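Local coordinates for hypothetical protein AQ_1575 (Aquifex aeolicus, PDB 1LFP) that probably binds DNA and may regulate transcription, although its precise role has not been established, at residues W63-I66 with E67-I70. Numbering follows the deposited sequence.
Sequences WENI and ERAI
Trp63, Glu64, Asn65 and Ile66 each offer a carbonyl oxygen to the amide four residues on, giving four successive alpha-helical hydrogen bonds. Glu67 N to Trp63 O is the straightest, 3.0 Å with an N-H...O angle of 167°, whereas Ala69 N to Asn65 O, at 3.1 Å, is more bent at 152°. The same four-residue spacing, just over one turn, aligns side chains on one face of an alpha helix, as Ile66 and Ile70 illustrate: CG2 of Ile66 lies 4.4 Å from CD1 of Ile70, a loose apolar contact. Ile70 turns CG1 back beside its own backbone N (chi1 -57°), which lays that methylene against the preceding turn, with CG1 3.3 Å from Ile66 O. Ala69 CB rests against the backbone of the preceding turn, 3.4 Å from Asn65 O. Arg68 belongs to the exposed side: its chain bends at chi2 and chi3 and carries the guanidinium back along the helix, so that Glu64 O lies over one face of the group, while Asn65 OD1 sits at its edge, near its plane. The approach is loose, Arg68 NH2 being 4.2 Å from Asn65 OD1, and Glu64 OE2 stays 6.0 Å from Arg68 NH2, so any attraction between these opposite charges would act through space without direct contact. Ile66, Ala69 and Ile70 all touch Ile32 of helix 21-39, and both isoleucines also meet Ile53 of helix 47-58. The first two turns of helix 63-74 are thus amphipathic, their apolar side packed against two other helices in the helical N-terminal domain of the TACO1/YebC family.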
loop_
_atom_site.group_PDB
_atom_site.type_symbol
_atom_site.label_atom_id
_atom_site.label_comp_id
_atom_site.label_asym_id
_atom_site.label_seq_id
_atom_site.Cartn_x
_atom_site.Cartn_y
_atom_site.Cartn_z
ATOM N N TRP A 63 0.147 -17.644 13.749
ATOM C CA TRP A 63 1.567 -17.755 13.484
ATOM C C TRP A 63 1.862 -18.890 12.523
ATOM O O TRP A 63 2.855 -18.862 11.821
ATOM C CB TRP A 63 2.318 -17.959 14.799
ATOM C CG TRP A 63 2.156 -16.797 15.754
ATOM C CD1 TRP A 63 1.379 -15.668 15.590
ATOM C CD2 TRP A 63 2.802 -16.661 17.018
ATOM N NE1 TRP A 63 1.520 -14.843 16.690
ATOM C CE2 TRP A 63 2.382 -15.433 17.580
ATOM C CE3 TRP A 63 3.699 -17.463 17.732
ATOM C CZ2 TRP A 63 2.834 -14.987 18.839
ATOM C CZ3 TRP A 63 4.156 -17.018 18.991
ATOM C CH2 TRP A 63 3.716 -15.791 19.523
ATOM N N GLU A 64 1.012 -19.905 12.507
ATOM C CA GLU A 64 1.216 -21.035 11.611
ATOM C C GLU A 64 1.119 -20.555 10.166
ATOM O O GLU A 64 1.777 -21.082 9.276
ATOM C CB GLU A 64 0.167 -22.091 11.906
ATOM C CG GLU A 64 -1.197 -21.469 12.103
ATOM C CD GLU A 64 -1.672 -21.500 13.557
ATOM O OE1 GLU A 64 -1.030 -20.851 14.459
ATOM O OE2 GLU A 64 -2.709 -22.187 13.763
ATOM N N ASN A 65 0.305 -19.539 9.910
ATOM C CA ASN A 65 0.220 -19.018 8.537
ATOM C C ASN A 65 1.440 -18.210 8.146
ATOM O O ASN A 65 1.800 -18.125 6.983
ATOM C CB ASN A 65 -0.997 -18.114 8.358
ATOM C CG ASN A 65 -2.255 -18.895 8.136
ATOM O OD1 ASN A 65 -2.560 -19.335 7.000
ATOM N ND2 ASN A 65 -3.008 -19.091 9.216
ATOM N N ILE A 66 2.043 -17.558 9.123
ATOM C CA ILE A 66 3.211 -16.778 8.855
ATOM C C ILE A 66 4.342 -17.766 8.473
ATOM O O ILE A 66 5.060 -17.580 7.498
ATOM C CB ILE A 66 3.604 -15.989 10.094
ATOM C CG1 ILE A 66 2.451 -15.081 10.528
ATOM C CG2 ILE A 66 4.851 -15.168 9.800
ATOM C CD1 ILE A 66 2.807 -14.221 11.763
ATOM N N GLU A 67 4.480 -18.829 9.252
ATOM C CA GLU A 67 5.533 -19.816 8.964
ATOM C C GLU A 67 5.353 -20.457 7.583
ATOM O O GLU A 67 6.307 -20.614 6.803
ATOM C CB GLU A 67 5.500 -20.891 10.047
ATOM C CG GLU A 67 6.475 -22.021 9.870
ATOM C CD GLU A 67 6.327 -23.042 10.978
ATOM O OE1 GLU A 67 6.642 -22.696 12.140
ATOM O OE2 GLU A 67 5.873 -24.173 10.690
ATOM N N ARG A 68 4.120 -20.831 7.286
ATOM C CA ARG A 68 3.786 -21.462 6.021
ATOM C C ARG A 68 4.175 -20.558 4.848
ATOM O O ARG A 68 4.749 -21.010 3.855
ATOM C CB ARG A 68 2.296 -21.784 6.003
ATOM C CG ARG A 68 1.821 -22.550 4.794
ATOM C CD ARG A 68 0.836 -23.655 5.223
ATOM N NE ARG A 68 -0.144 -23.174 6.197
ATOM C CZ ARG A 68 -0.781 -23.929 7.089
ATOM N NH1 ARG A 68 -0.567 -25.237 7.167
ATOM N NH2 ARG A 68 -1.629 -23.368 7.930
ATOM N N ALA A 69 3.902 -19.256 5.002
ATOM C CA ALA A 69 4.209 -18.272 3.969
ATOM C C ALA A 69 5.708 -18.189 3.727
ATOM O O ALA A 69 6.131 -18.072 2.584
ATOM C CB ALA A 69 3.663 -16.862 4.383
ATOM N N ILE A 70 6.510 -18.193 4.785
ATOM C CA ILE A 70 7.963 -18.139 4.587
ATOM C C ILE A 70 8.472 -19.377 3.848
ATOM O O ILE A 70 9.347 -19.275 2.981
ATOM C CB ILE A 70 8.698 -18.039 5.907
ATOM C CG1 ILE A 70 8.203 -16.814 6.665
ATOM C CG2 ILE A 70 10.223 -17.975 5.645
ATOM C CD1 ILE A 70 8.614 -16.765 8.073
#